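PDB 1WDE: probable diphthine synthase from Aeropyrum pernix, which probably catalyses the S-adenosylmethionine-dependent trimethylation of a modified histidine in elongation factor 2, forming diphthine, the second step of diphthamide biosynthesis. Local coordinates for residues I153-C164 / C285-V294; V141-G149 / L182-L191. All coordinates share one frame; numbering follows the deposited sequence.

Contact 1. Residues I153-C164 / C285-V294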
ATOM      1  N   ILE A 153      16.364   5.440   5.183  1.00 31.05           N
ATOM      2  CA  ILE A 153      16.892   6.683   4.619  1.00 27.37           C
ATOM      3  C   ILE A 153      16.481   6.875   3.148  1.00 25.76           C
ATOM      4  O   ILE A 153      16.082   7.964   2.733  1.00 22.74           O
ATOM      5  CB  ILE A 153      18.437   6.731   4.752  1.00 29.45           C
ATOM      6  CG1 ILE A 153      18.819   6.751   6.234  1.00 37.95           C
ATOM      7  CG2 ILE A 153      18.986   7.975   4.087  1.00 34.27           C
ATOM      8  CD1 ILE A 153      20.319   6.808   6.482  1.00 49.27           C
ATOM      9  N   SER A 154      16.575   5.822   2.351  1.00 23.19           N
ATOM     10  CA  SER A 154      16.185   5.960   0.958  1.00 28.64           C
ATOM     11  C   SER A 154      14.682   6.250   0.901  1.00 28.12           C
ATOM     12  O   SER A 154      14.214   6.932  -0.005  1.00 26.11           O
ATOM     13  CB  SER A 154      16.518   4.693   0.183  1.00 23.03           C
ATOM     14  OG  SER A 154      15.744   3.617   0.662  1.00 42.77           O
ATOM     15  N   VAL A 155      13.929   5.752   1.882  1.00 28.87           N
ATOM     16  CA  VAL A 155      12.491   5.987   1.914  1.00 27.42           C
ATOM     17  C   VAL A 155      12.162   7.463   2.153  1.00 28.18           C
ATOM     18  O   VAL A 155      11.262   8.011   1.504  1.00 25.70           O
ATOM     19  CB  VAL A 155      11.809   5.123   2.984  1.00 31.65           C
ATOM     20  CG1 VAL A 155      10.433   5.699   3.332  1.00 25.37           C
ATOM     21  CG2 VAL A 155      11.658   3.707   2.451  1.00 33.49           C
ATOM     22  N   ALA A 156      12.894   8.105   3.069  1.00 25.04           N
ATOM     23  CA  ALA A 156      12.671   9.523   3.360  1.00 28.28           C
ATOM     24  C   ALA A 156      12.939  10.306   2.078  1.00 26.26           C
ATOM     25  O   ALA A 156      12.137  11.143   1.677  1.00 23.34           O
ATOM     26  CB  ALA A 156      13.599  10.004   4.496  1.00 23.10           C
ATOM     27  N   ARG A 157      14.067  10.029   1.428  1.00 23.13           N
ATOM     28  CA  ARG A 157      14.387  10.713   0.177  1.00 26.28           C
ATOM     29  C   ARG A 157      13.283  10.599  -0.883  1.00 25.96           C
ATOM     30  O   ARG A 157      12.985  11.575  -1.554  1.00 26.15           O
ATOM     31  CB  ARG A 157      15.699  10.189  -0.411  1.00 23.46           C
ATOM     32  CG  ARG A 157      16.010  10.723  -1.814  1.00 28.37           C
ATOM     33  CD  ARG A 157      17.470  10.476  -2.158  1.00 34.88           C
ATOM     34  NE  ARG A 157      17.823  10.892  -3.509  1.00 37.58           N
ATOM     35  CZ  ARG A 157      17.658  10.141  -4.594  1.00 40.98           C
ATOM     36  NH1 ARG A 157      17.132   8.924  -4.498  1.00 36.12           N
ATOM     37  NH2 ARG A 157      18.055  10.594  -5.775  1.00 42.90           N
ATOM     38  N   ARG A 158      12.677   9.422  -1.052  1.00 24.14           N
ATOM     39  CA  ARG A 158      11.640   9.310  -2.074  1.00 24.33           C
ATOM     40  C   ARG A 158      10.465  10.223  -1.733  1.00 26.41           C
ATOM     41  O   ARG A 158       9.774  10.752  -2.618  1.00 19.59           O
ATOM     42  CB  ARG A 158      11.183   7.853  -2.245  1.00 27.58           C
ATOM     43  CG  ARG A 158      12.250   6.940  -2.855  1.00 34.94           C
ATOM     44  CD  ARG A 158      11.610   5.683  -3.469  1.00 38.15           C
ATOM     45  NE  ARG A 158      10.671   6.023  -4.546  1.00 29.73           N
ATOM     46  CZ  ARG A 158       9.524   5.378  -4.778  1.00 40.03           C
ATOM     47  NH1 ARG A 158       9.166   4.345  -4.020  1.00 34.38           N
ATOM     48  NH2 ARG A 158       8.707   5.786  -5.744  1.00 30.08           N
ATOM     49  N   ILE A 159      10.238  10.445  -0.448  1.00 20.80           N
ATOM     50  CA  ILE A 159       9.151  11.327  -0.064  1.00 22.68           C
ATOM     51  C   ILE A 159       9.519  12.743  -0.493  1.00 22.34           C
ATOM     52  O   ILE A 159       8.683  13.450  -1.054  1.00 19.63           O
ATOM     53  CB  ILE A 159       8.887  11.286   1.451  1.00 20.89           C
ATOM     54  CG1 ILE A 159       8.413   9.879   1.846  1.00 25.44           C
ATOM     55  CG2 ILE A 159       7.846  12.346   1.821  1.00 18.83           C
ATOM     56  CD1 ILE A 159       8.219   9.694   3.379  1.00 22.57           C
ATOM     57  N   TYR A 160      10.760  13.166  -0.245  1.00 19.17           N
ATOM     58  CA  TYR A 160      11.145  14.511  -0.681  1.00 23.42           C
ATOM     59  C   TYR A 160      11.081  14.627  -2.222  1.00 18.22           C
ATOM     60  O   TYR A 160      10.773  15.684  -2.759  1.00 22.08           O
ATOM     61  CB  TYR A 160      12.559  14.869  -0.200  1.00 19.83           C
ATOM     62  CG  TYR A 160      12.655  15.156   1.287  1.00 20.02           C
ATOM     63  CD1 TYR A 160      13.230  14.235   2.157  1.00 20.52           C
ATOM     64  CD2 TYR A 160      12.207  16.372   1.812  1.00 21.51           C
ATOM     65  CE1 TYR A 160      13.366  14.519   3.533  1.00 18.16           C
ATOM     66  CE2 TYR A 160      12.335  16.664   3.167  1.00 22.44           C
ATOM     67  CZ  TYR A 160      12.917  15.734   4.021  1.00 22.13           C
ATOM     68  OH  TYR A 160      13.074  16.031   5.352  1.00 27.58           O
ATOM     69  N   LEU A 161      11.382  13.547  -2.930  1.00 21.68           N
ATOM     70  CA  LEU A 161      11.335  13.585  -4.405  1.00 19.34           C
ATOM     71  C   LEU A 161       9.907  13.855  -4.885  1.00 22.48           C
ATOM     72  O   LEU A 161       9.689  14.595  -5.852  1.00 20.00           O
ATOM     73  CB  LEU A 161      11.879  12.265  -4.979  1.00 21.35           C
ATOM     74  CG  LEU A 161      13.411  12.162  -4.857  1.00 25.87           C
ATOM     75  CD1 LEU A 161      13.921  10.843  -5.418  1.00 27.06           C
ATOM     76  CD2 LEU A 161      14.040  13.334  -5.627  1.00 30.44           C
ATOM     77  N   ASN A 162       8.930  13.272  -4.200  1.00 15.32           N
ATOM     78  CA  ASN A 162       7.534  13.495  -4.555  1.00 17.71           C
ATOM     79  C   ASN A 162       7.228  14.964  -4.279  1.00 18.18           C
ATOM     80  O   ASN A 162       6.624  15.664  -5.097  1.00 21.99           O
ATOM     81  CB  ASN A 162       6.585  12.654  -3.684  1.00 20.42           C
ATOM     82  CG  ASN A 162       6.368  11.242  -4.200  1.00 26.67           C
ATOM     83  OD1 ASN A 162       6.540  10.951  -5.376  1.00 20.98           O
ATOM     84  ND2 ASN A 162       5.939  10.365  -3.304  1.00 20.90           N
ATOM     85  N   LEU A 163       7.618  15.426  -3.096  1.00 19.63           N
ATOM     86  CA  LEU A 163       7.378  16.812  -2.728  1.00 19.79           C
ATOM     87  C   LEU A 163       7.944  17.783  -3.760  1.00 13.58           C
ATOM     88  O   LEU A 163       7.269  18.725  -4.143  1.00 20.42           O
ATOM     89  CB  LEU A 163       7.966  17.108  -1.341  1.00 15.89           C
ATOM     90  CG  LEU A 163       7.254  16.331  -0.238  1.00 16.36           C
ATOM     91  CD1 LEU A 163       8.008  16.444   1.083  1.00 21.97           C
ATOM     92  CD2 LEU A 163       5.839  16.877  -0.090  1.00 23.44           C
ATOM     93  N   CYS A 164       9.172  17.554  -4.208  1.00 18.94           N
ATOM     94  CA  CYS A 164       9.789  18.441  -5.203  1.00 24.95           C
ATOM     95  C   CYS A 164       9.051  18.416  -6.554  1.00 23.07           C
ATOM     96  O   CYS A 164       9.175  19.345  -7.360  1.00 19.56           O
ATOM     97  CB  CYS A 164      11.258  18.058  -5.437  1.00 17.75           C
ATOM     98  SG  CYS A 164      12.357  18.151  -4.000  1.00 26.94           S
ATOM     99  N   CYS A 285      14.647  21.867  -2.575  1.00 25.23           N
ATOM    100  CA  CYS A 285      14.441  21.169  -3.835  1.00 29.88           C
ATOM    101  C   CYS A 285      15.222  21.920  -4.899  1.00 30.80           C
ATOM    102  O   CYS A 285      15.983  21.324  -5.655  1.00 31.93           O
ATOM    103  CB  CYS A 285      12.961  21.136  -4.219  1.00 23.43           C
ATOM    104  SG  CYS A 285      11.953  19.982  -3.227  1.00 27.55           S
ATOM    105  N   LYS A 286      15.046  23.237  -4.935  1.00 36.85           N
ATOM    106  CA  LYS A 286      15.740  24.070  -5.907  1.00 39.03           C
ATOM    107  C   LYS A 286      17.254  24.009  -5.759  1.00 37.28           C
ATOM    108  O   LYS A 286      17.971  24.172  -6.739  1.00 37.91           O
ATOM    109  CB  LYS A 286      15.264  25.518  -5.798  1.00 47.13           C
ATOM    110  CG  LYS A 286      13.829  25.719  -6.230  1.00 47.04           C
ATOM    111  CD  LYS A 286      13.397  27.140  -5.968  1.00 56.85           C
ATOM    112  CE  LYS A 286      11.941  27.352  -6.338  1.00 63.92           C
ATOM    113  NZ  LYS A 286      11.508  28.746  -6.015  1.00 65.90           N
ATOM    114  N   LYS A 287      17.746  23.777  -4.544  1.00 38.23           N
ATOM    115  CA  LYS A 287      19.188  23.684  -4.320  1.00 39.88           C
ATOM    116  C   LYS A 287      19.739  22.338  -4.787  1.00 38.27           C
ATOM    117  O   LYS A 287      20.951  22.154  -4.848  1.00 42.53           O
ATOM    118  CB  LYS A 287      19.536  23.844  -2.834  1.00 42.59           C
ATOM    119  CG  LYS A 287      19.181  25.178  -2.216  1.00 49.71           C
ATOM    120  CD  LYS A 287      19.465  25.141  -0.714  1.00 53.17           C
ATOM    121  CE  LYS A 287      19.133  26.474  -0.045  1.00 58.97           C
ATOM    122  NZ  LYS A 287      19.527  26.479   1.391  1.00 55.77           N
ATOM    123  N   GLY A 288      18.860  21.390  -5.088  1.00 38.68           N
ATOM    124  CA  GLY A 288      19.314  20.082  -5.544  1.00 35.85           C
ATOM    125  C   GLY A 288      19.729  19.158  -4.408  1.00 41.00           C
ATOM    126  O   GLY A 288      20.332  18.105  -4.621  1.00 35.78           O
ATOM    127  N   VAL A 289      19.402  19.558  -3.188  1.00 39.62           N
ATOM    128  CA  VAL A 289      19.728  18.777  -2.007  1.00 34.69           C
ATOM    129  C   VAL A 289      19.254  17.322  -2.074  1.00 39.69           C
ATOM    130  O   VAL A 289      19.991  16.387  -1.718  1.00 35.24           O
ATOM    131  CB  VAL A 289      19.068  19.414  -0.764  1.00 45.41           C
ATOM    132  CG1 VAL A 289      19.375  18.598   0.482  1.00 49.08           C
ATOM    133  CG2 VAL A 289      19.538  20.841  -0.610  1.00 47.42           C
ATOM    134  N   TYR A 290      18.021  17.124  -2.538  1.00 33.11           N
ATOM    135  CA  TYR A 290      17.444  15.795  -2.544  1.00 37.02           C
ATOM    136  C   TYR A 290      17.816  14.823  -3.659  1.00 41.33           C
ATOM    137  O   TYR A 290      17.154  13.812  -3.840  1.00 38.91           O
ATOM    138  CB  TYR A 290      15.927  15.918  -2.415  1.00 35.79           C
ATOM    139  CG  TYR A 290      15.505  16.796  -1.243  1.00 27.87           C
ATOM    140  CD1 TYR A 290      15.858  16.467   0.069  1.00 29.27           C
ATOM    141  CD2 TYR A 290      14.755  17.953  -1.452  1.00 21.69           C
ATOM    142  CE1 TYR A 290      15.472  17.272   1.144  1.00 25.65           C
ATOM    143  CE2 TYR A 290      14.360  18.761  -0.388  1.00 24.87           C
ATOM    144  CZ  TYR A 290      14.725  18.409   0.908  1.00 29.68           C
ATOM    145  OH  TYR A 290      14.301  19.178   1.964  1.00 26.98           O
HETATM  146  N   MSE A 291      18.881  15.120  -4.391  1.00 53.27           N
HETATM  147  CA  MSE A 291      19.348  14.218  -5.444  1.00 63.90           C
HETATM  148  C   MSE A 291      20.830  13.930  -5.149  1.00 62.29           C
HETATM  149  O   MSE A 291      21.630  14.860  -5.057  1.00 65.70           O
HETATM  150  CB  MSE A 291      19.189  14.871  -6.832  1.00 74.14           C
HETATM  151  CG  MSE A 291      17.735  15.189  -7.240  1.00 90.37           C
HETATM  152 SE   MSE A 291      17.473  15.953  -9.047  1.00116.52          SE
HETATM  153  CE  MSE A 291      16.979  14.341 -10.001  1.00103.54           C
ATOM    154  N   GLU A 292      21.194  12.662  -4.956  1.00 61.44           N
ATOM    155  CA  GLU A 292      22.597  12.334  -4.698  1.00 64.30           C
ATOM    156  C   GLU A 292      23.105  11.114  -5.460  1.00 69.06           C
ATOM    157  O   GLU A 292      24.069  11.229  -6.223  1.00 71.90           O
ATOM    158  CB  GLU A 292      22.861  12.138  -3.208  1.00 62.57           C
ATOM    159  CG  GLU A 292      22.145  13.125  -2.329  1.00 59.65           C
ATOM    160  CD  GLU A 292      20.718  12.697  -2.070  1.00 59.73           C
ATOM    161  OE1 GLU A 292      20.303  11.668  -2.658  1.00 57.12           O
ATOM    162  OE2 GLU A 292      20.023  13.383  -1.283  1.00 35.72           O
ATOM    163  N   PRO A 293      22.485   9.927  -5.270  1.00 67.61           N
ATOM    164  CA  PRO A 293      21.351   9.503  -4.432  1.00 65.95           C
ATOM    165  C   PRO A 293      21.796   8.953  -3.076  1.00 64.06           C
ATOM    166  O   PRO A 293      22.923   9.168  -2.650  1.00 61.58           O
ATOM    167  CB  PRO A 293      20.683   8.400  -5.266  1.00 66.34           C
ATOM    168  CG  PRO A 293      21.234   8.589  -6.657  1.00 67.90           C
ATOM    169  CD  PRO A 293      22.659   8.965  -6.367  1.00 71.25           C
ATOM    170  N   VAL A 294      20.903   8.224  -2.414  1.00 62.03           N
ATOM    171  CA  VAL A 294      21.199   7.642  -1.109  1.00 67.66           C
ATOM    172  C   VAL A 294      20.803   6.166  -1.081  1.00 72.33           C
ATOM    173  O   VAL A 294      20.021   5.768  -0.191  1.00 75.08           O
ATOM    174  CB  VAL A 294      20.440   8.381   0.021  1.00 67.16           C
ATOM    175  CG1 VAL A 294      20.908   7.888   1.375  1.00 65.66           C
ATOM    176  CG2 VAL A 294      20.662   9.877  -0.098  1.00 66.71           C
ATOM    177  OXT VAL A 294      21.283   5.417  -1.958  1.00 81.87           O
TER
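R157 NE is gripped twice by the C-terminal tail: it forms a salt bridge to E292 OE1 at 2.7 Å and a weak, bent hydrogen bond to the carbonyl oxygen Y290 O at 3.0 Å. With CG trans to the backbone N (chi1 172°) and the chain extended as far as NE, the arginine reaches out from the helix, and its flat guanidinium slips between P293 CB on one face and its own helix neighbour L161 CD1 on the other. E292 turns its second oxygen to Y198 on helix 184-202, although the tail from M291 onward is poorly ordered. Further along, Y160 and Y290 form an offset stack, centroids 4.2 Å apart and planes only 9° from parallel, while Y160 OH bonds to D195. A disulfide between C164 and C285 (SG to SG 2.0 Å, chi3 -83°) ties the last turn of helix 277-287 to helix 153-165; G288 then ends that turn in a Schellman motif, its positive phi suiting glycine. C164 SG also lies obliquely beside the Y290 ring, 3.5 Å from CD2. With an alanine here instead of Y290, the Y160 ring is likely to lose its stacking partner and a gap to open beside the disulfide.

Contact 2. Residues V141-G149 / L182-L191; sequences VTLPGPWRG and LSPGQGVSLL
L143 and L191 meet at the tight end of this contact, where L143 CD2 lies 3.6 Å from L191 CG. The other methyl of L143, CD1, rests against the backbone of G187. Its CG lies trans to the carbonyl carbon (chi1 -54°), which lets CD2 meet L191 and CD1 meet G187. Glycine suits position 187 because a side chain there would be crowded by L182 CD1. L182, just ahead of the helix, is the second buried wedge: its CD1 sits 3.6 Å from P144 O, and its CG packs 3.7 Å from G145 CA. L190 brings its CD2 against the same carbonyl oxygen of P144. A side chain on G145 would run into the indole of W147, which folds over this glycine and covers its CA with a ring face. Strand 137-143 is an outermost strand of the mixed sheet in the C-terminal half of the chain, and helix 184-202 crosses it steeply, the short segments at 107° and 9.2 Å apart at their closest. The helix starts with S183 as N-cap, OG accepting from Q186 N at 3.1 Å. L143 also lies close to L173, which by similarity contributes to the S-adenosylmethionine site. No direct hydrogen bond joins the two segments; instead a water donates to G187 O at 2.6 Å and, weakly, to P144 O. Whereas L143, L182, G187 and L191 are buried, P146 and W147 lie exposed on the solvent side. There the extended side chain of Q186 crosses the ring of P146 at about a right angle, its polar amide suited to the partly exposed edge of the contact. W147 makes a longer approach, CH2 staying 4.1 Å from L182 CG, while G145 N is held by D174 OD1.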
ATOM      1  N   VAL A 141       5.722   4.519  -0.899  1.00 20.09           N
ATOM      2  CA  VAL A 141       6.820   3.920  -0.128  1.00 18.59           C
ATOM      3  C   VAL A 141       6.207   3.039   0.962  1.00 19.37           C
ATOM      4  O   VAL A 141       5.008   3.117   1.218  1.00 18.67           O
ATOM      5  CB  VAL A 141       7.681   5.000   0.553  1.00 20.78           C
ATOM      6  CG1 VAL A 141       8.240   5.968  -0.496  1.00 15.86           C
ATOM      7  CG2 VAL A 141       6.835   5.757   1.575  1.00 18.77           C
ATOM      8  N   THR A 142       7.012   2.183   1.578  1.00 19.02           N
ATOM      9  CA  THR A 142       6.500   1.345   2.661  1.00 20.13           C
ATOM     10  C   THR A 142       7.337   1.680   3.896  1.00 22.00           C
ATOM     11  O   THR A 142       8.556   1.692   3.820  1.00 20.07           O
ATOM     12  CB  THR A 142       6.641  -0.160   2.345  1.00 22.49           C
ATOM     13  OG1 THR A 142       5.925  -0.455   1.141  1.00 26.53           O
ATOM     14  CG2 THR A 142       6.026  -1.014   3.501  1.00 23.83           C
ATOM     15  N   LEU A 143       6.694   1.979   5.023  1.00 24.48           N
ATOM     16  CA  LEU A 143       7.448   2.308   6.236  1.00 20.97           C
ATOM     17  C   LEU A 143       7.730   0.976   6.935  1.00 26.54           C
ATOM     18  O   LEU A 143       6.810   0.293   7.387  1.00 25.92           O
ATOM     19  CB  LEU A 143       6.632   3.257   7.125  1.00 28.55           C
ATOM     20  CG  LEU A 143       6.134   4.527   6.414  1.00 23.66           C
ATOM     21  CD1 LEU A 143       5.418   5.430   7.414  1.00 24.78           C
ATOM     22  CD2 LEU A 143       7.322   5.253   5.758  1.00 19.04           C
ATOM     23  N   PRO A 144       9.011   0.583   7.010  1.00 30.25           N
ATOM     24  CA  PRO A 144       9.432  -0.675   7.636  1.00 34.35           C
ATOM     25  C   PRO A 144       9.238  -0.743   9.140  1.00 35.15           C
ATOM     26  O   PRO A 144       9.315   0.271   9.842  1.00 31.91           O
ATOM     27  CB  PRO A 144      10.908  -0.767   7.253  1.00 37.01           C
ATOM     28  CG  PRO A 144      11.341   0.690   7.301  1.00 35.93           C
ATOM     29  CD  PRO A 144      10.183   1.395   6.614  1.00 32.56           C
ATOM     30  N   GLY A 145       8.972  -1.944   9.634  1.00 40.33           N
ATOM     31  CA  GLY A 145       8.824  -2.114  11.068  1.00 38.08           C
ATOM     32  C   GLY A 145      10.218  -2.240  11.660  1.00 37.88           C
ATOM     33  O   GLY A 145      11.186  -2.414  10.920  1.00 32.03           O
ATOM     34  N   PRO A 146      10.365  -2.152  12.988  1.00 43.49           N
ATOM     35  CA  PRO A 146      11.693  -2.269  13.598  1.00 46.58           C
ATOM     36  C   PRO A 146      12.313  -3.655  13.467  1.00 44.83           C
ATOM     37  O   PRO A 146      13.499  -3.830  13.728  1.00 47.70           O
ATOM     38  CB  PRO A 146      11.440  -1.883  15.056  1.00 47.44           C
ATOM     39  CG  PRO A 146      10.033  -2.351  15.282  1.00 47.98           C
ATOM     40  CD  PRO A 146       9.339  -1.883  14.013  1.00 41.86           C
ATOM     41  N   TRP A 147      11.521  -4.638  13.054  1.00 47.24           N
ATOM     42  CA  TRP A 147      12.040  -5.998  12.907  1.00 46.11           C
ATOM     43  C   TRP A 147      12.845  -6.192  11.623  1.00 49.97           C
ATOM     44  O   TRP A 147      13.373  -7.276  11.371  1.00 45.99           O
ATOM     45  CB  TRP A 147      10.900  -7.012  12.958  1.00 44.01           C
ATOM     46  CG  TRP A 147       9.858  -6.825  11.902  1.00 41.25           C
ATOM     47  CD1 TRP A 147       9.889  -7.294  10.622  1.00 40.19           C
ATOM     48  CD2 TRP A 147       8.624  -6.112  12.041  1.00 37.66           C
ATOM     49  NE1 TRP A 147       8.741  -6.916   9.949  1.00 43.49           N
ATOM     50  CE2 TRP A 147       7.951  -6.190  10.799  1.00 40.37           C
ATOM     51  CE3 TRP A 147       8.021  -5.415  13.095  1.00 41.59           C
ATOM     52  CZ2 TRP A 147       6.705  -5.599  10.584  1.00 39.04           C
ATOM     53  CZ3 TRP A 147       6.780  -4.826  12.883  1.00 40.13           C
ATOM     54  CH2 TRP A 147       6.137  -4.923  11.633  1.00 36.87           C
ATOM     55  N   ARG A 148      12.938  -5.142  10.810  1.00 46.24           N
ATOM     56  CA  ARG A 148      13.691  -5.232   9.567  1.00 50.75           C
ATOM     57  C   ARG A 148      15.125  -4.786   9.839  1.00 50.42           C
ATOM     58  O   ARG A 148      16.035  -5.039   9.044  1.00 51.67           O
ATOM     59  CB  ARG A 148      13.047  -4.355   8.494  1.00 47.38           C
ATOM     60  CG  ARG A 148      11.539  -4.455   8.483  1.00 49.13           C
ATOM     61  CD  ARG A 148      10.987  -4.775   7.106  1.00 51.83           C
ATOM     62  NE  ARG A 148      11.221  -6.159   6.725  1.00 47.42           N
ATOM     63  CZ  ARG A 148      10.281  -6.992   6.282  1.00 48.56           C
ATOM     64  NH1 ARG A 148       9.022  -6.594   6.157  1.00 46.48           N
ATOM     65  NH2 ARG A 148      10.604  -8.238   5.966  1.00 44.92           N
ATOM     66  N   GLY A 149      15.312  -4.128  10.980  1.00 50.65           N
ATOM     67  CA  GLY A 149      16.631  -3.662  11.364  1.00 52.66           C
ATOM     68  C   GLY A 149      17.175  -2.643  10.390  1.00 57.24           C
ATOM     69  O   GLY A 149      18.386  -2.576  10.153  1.00 56.23           O
ATOM     70  N   LEU A 182       2.090  -2.717  11.334  1.00 27.47           N
ATOM     71  CA  LEU A 182       2.910  -1.803  12.119  1.00 33.30           C
ATOM     72  C   LEU A 182       1.972  -0.645  12.475  1.00 28.28           C
ATOM     73  O   LEU A 182       1.148  -0.246  11.649  1.00 30.12           O
ATOM     74  CB  LEU A 182       4.042  -1.283  11.238  1.00 32.25           C
ATOM     75  CG  LEU A 182       5.411  -0.894  11.782  1.00 44.07           C
ATOM     76  CD1 LEU A 182       5.872   0.284  10.964  1.00 33.38           C
ATOM     77  CD2 LEU A 182       5.382  -0.541  13.258  1.00 40.23           C
ATOM     78  N   SER A 183       2.073  -0.110  13.686  1.00 29.26           N
ATOM     79  CA  SER A 183       1.198   0.995  14.070  1.00 29.53           C
ATOM     80  C   SER A 183       1.679   2.278  13.415  1.00 23.12           C
ATOM     81  O   SER A 183       2.867   2.426  13.142  1.00 25.65           O
ATOM     82  CB  SER A 183       1.202   1.204  15.595  1.00 31.67           C
ATOM     83  OG  SER A 183       2.477   1.641  16.037  1.00 30.06           O
ATOM     84  N   PRO A 184       0.759   3.226  13.156  1.00 24.59           N
ATOM     85  CA  PRO A 184       1.115   4.507  12.532  1.00 24.58           C
ATOM     86  C   PRO A 184       2.200   5.209  13.333  1.00 27.15           C
ATOM     87  O   PRO A 184       3.197   5.689  12.777  1.00 31.49           O
ATOM     88  CB  PRO A 184      -0.209   5.272  12.539  1.00 26.69           C
ATOM     89  CG  PRO A 184      -1.214   4.171  12.331  1.00 23.15           C
ATOM     90  CD  PRO A 184      -0.704   3.093  13.284  1.00 24.41           C
ATOM     91  N   GLY A 185       2.033   5.220  14.653  1.00 29.13           N
ATOM     92  CA  GLY A 185       3.007   5.868  15.508  1.00 23.97           C
ATOM     93  C   GLY A 185       4.389   5.268  15.400  1.00 29.45           C
ATOM     94  O   GLY A 185       5.379   5.992  15.338  1.00 32.44           O
ATOM     95  N   GLN A 186       4.483   3.941  15.394  1.00 27.88           N
ATOM     96  CA  GLN A 186       5.792   3.341  15.273  1.00 29.27           C
ATOM     97  C   GLN A 186       6.326   3.527  13.846  1.00 28.60           C
ATOM     98  O   GLN A 186       7.506   3.838  13.656  1.00 29.05           O
ATOM     99  CB  GLN A 186       5.746   1.856  15.644  1.00 30.72           C
ATOM    100  CG  GLN A 186       7.081   1.161  15.463  1.00 41.53           C
ATOM    101  CD  GLN A 186       7.216  -0.106  16.290  1.00 51.35           C
ATOM    102  OE1 GLN A 186       6.238  -0.819  16.530  1.00 57.90           O
ATOM    103  NE2 GLN A 186       8.437  -0.399  16.719  1.00 51.29           N
ATOM    104  N   GLY A 187       5.469   3.340  12.843  1.00 30.64           N
ATOM    105  CA  GLY A 187       5.936   3.504  11.470  1.00 29.46           C
ATOM    106  C   GLY A 187       6.502   4.896  11.210  1.00 31.89           C
ATOM    107  O   GLY A 187       7.573   5.052  10.615  1.00 31.90           O
ATOM    108  N   VAL A 188       5.771   5.914  11.663  1.00 31.95           N
ATOM    109  CA  VAL A 188       6.174   7.305  11.490  1.00 26.47           C
ATOM    110  C   VAL A 188       7.384   7.652  12.339  1.00 29.95           C
ATOM    111  O   VAL A 188       8.253   8.388  11.894  1.00 30.06           O
ATOM    112  CB  VAL A 188       4.995   8.256  11.831  1.00 25.51           C
ATOM    113  CG1 VAL A 188       5.418   9.697  11.688  1.00 31.13           C
ATOM    114  CG2 VAL A 188       3.821   7.971  10.908  1.00 25.01           C
ATOM    115  N   SER A 189       7.463   7.122  13.559  1.00 32.97           N
ATOM    116  CA  SER A 189       8.619   7.414  14.411  1.00 26.72           C
ATOM    117  C   SER A 189       9.948   7.048  13.785  1.00 27.68           C
ATOM    118  O   SER A 189      10.897   7.841  13.816  1.00 29.36           O
ATOM    119  CB  SER A 189       8.507   6.702  15.766  1.00 33.52           C
ATOM    120  OG  SER A 189       7.611   7.395  16.608  1.00 29.32           O
ATOM    121  N   LEU A 190      10.030   5.845  13.235  1.00 25.99           N
ATOM    122  CA  LEU A 190      11.259   5.402  12.607  1.00 27.61           C
ATOM    123  C   LEU A 190      11.483   6.183  11.308  1.00 26.38           C
ATOM    124  O   LEU A 190      12.618   6.379  10.889  1.00 29.74           O
ATOM    125  CB  LEU A 190      11.209   3.894  12.323  1.00 32.65           C
ATOM    126  CG  LEU A 190      12.384   3.320  11.512  1.00 33.30           C
ATOM    127  CD1 LEU A 190      13.725   3.626  12.204  1.00 37.30           C
ATOM    128  CD2 LEU A 190      12.179   1.817  11.344  1.00 34.33           C
ATOM    129  N   LEU A 191      10.400   6.621  10.674  1.00 28.40           N
ATOM    130  CA  LEU A 191      10.516   7.416   9.438  1.00 28.82           C
ATOM    131  C   LEU A 191      11.194   8.740   9.825  1.00 25.26           C
ATOM    132  O   LEU A 191      12.123   9.199   9.161  1.00 26.29           O
ATOM    133  CB  LEU A 191       9.126   7.720   8.866  1.00 26.15           C
ATOM    134  CG  LEU A 191       8.900   8.086   7.383  1.00 34.35           C
ATOM    135  CD1 LEU A 191       7.774   9.122   7.279  1.00 18.98           C
ATOM    136  CD2 LEU A 191      10.150   8.608   6.745  1.00 23.56           C
TER
HETATM  137  O   HOH W   1       9.209   3.605   9.146  1.00 29.41           O

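In the fold
Following the chain from the N terminus, the sheet containing strands 9-14 and 113-117 comes first, and both contacts belong to the part after it. Strand 137-143 and the loop beyond it open contact 2, and helix 153-165 then opens contact 1. The chain runs through strand 168-173 to helix 184-202, where contact 2 closes a loop of 32 residues. Contact 1 closes only at the C terminus, across 120 residues; the two cross because their segments alternate along the chain. Between them, helix 153-165 is tied to the end of helix 277-287 and the tail beyond it, and strand 137-143 to helix 184-202. They touch where V155 packs on L143 and I159 on L191, although their centres are about 19 Å apart.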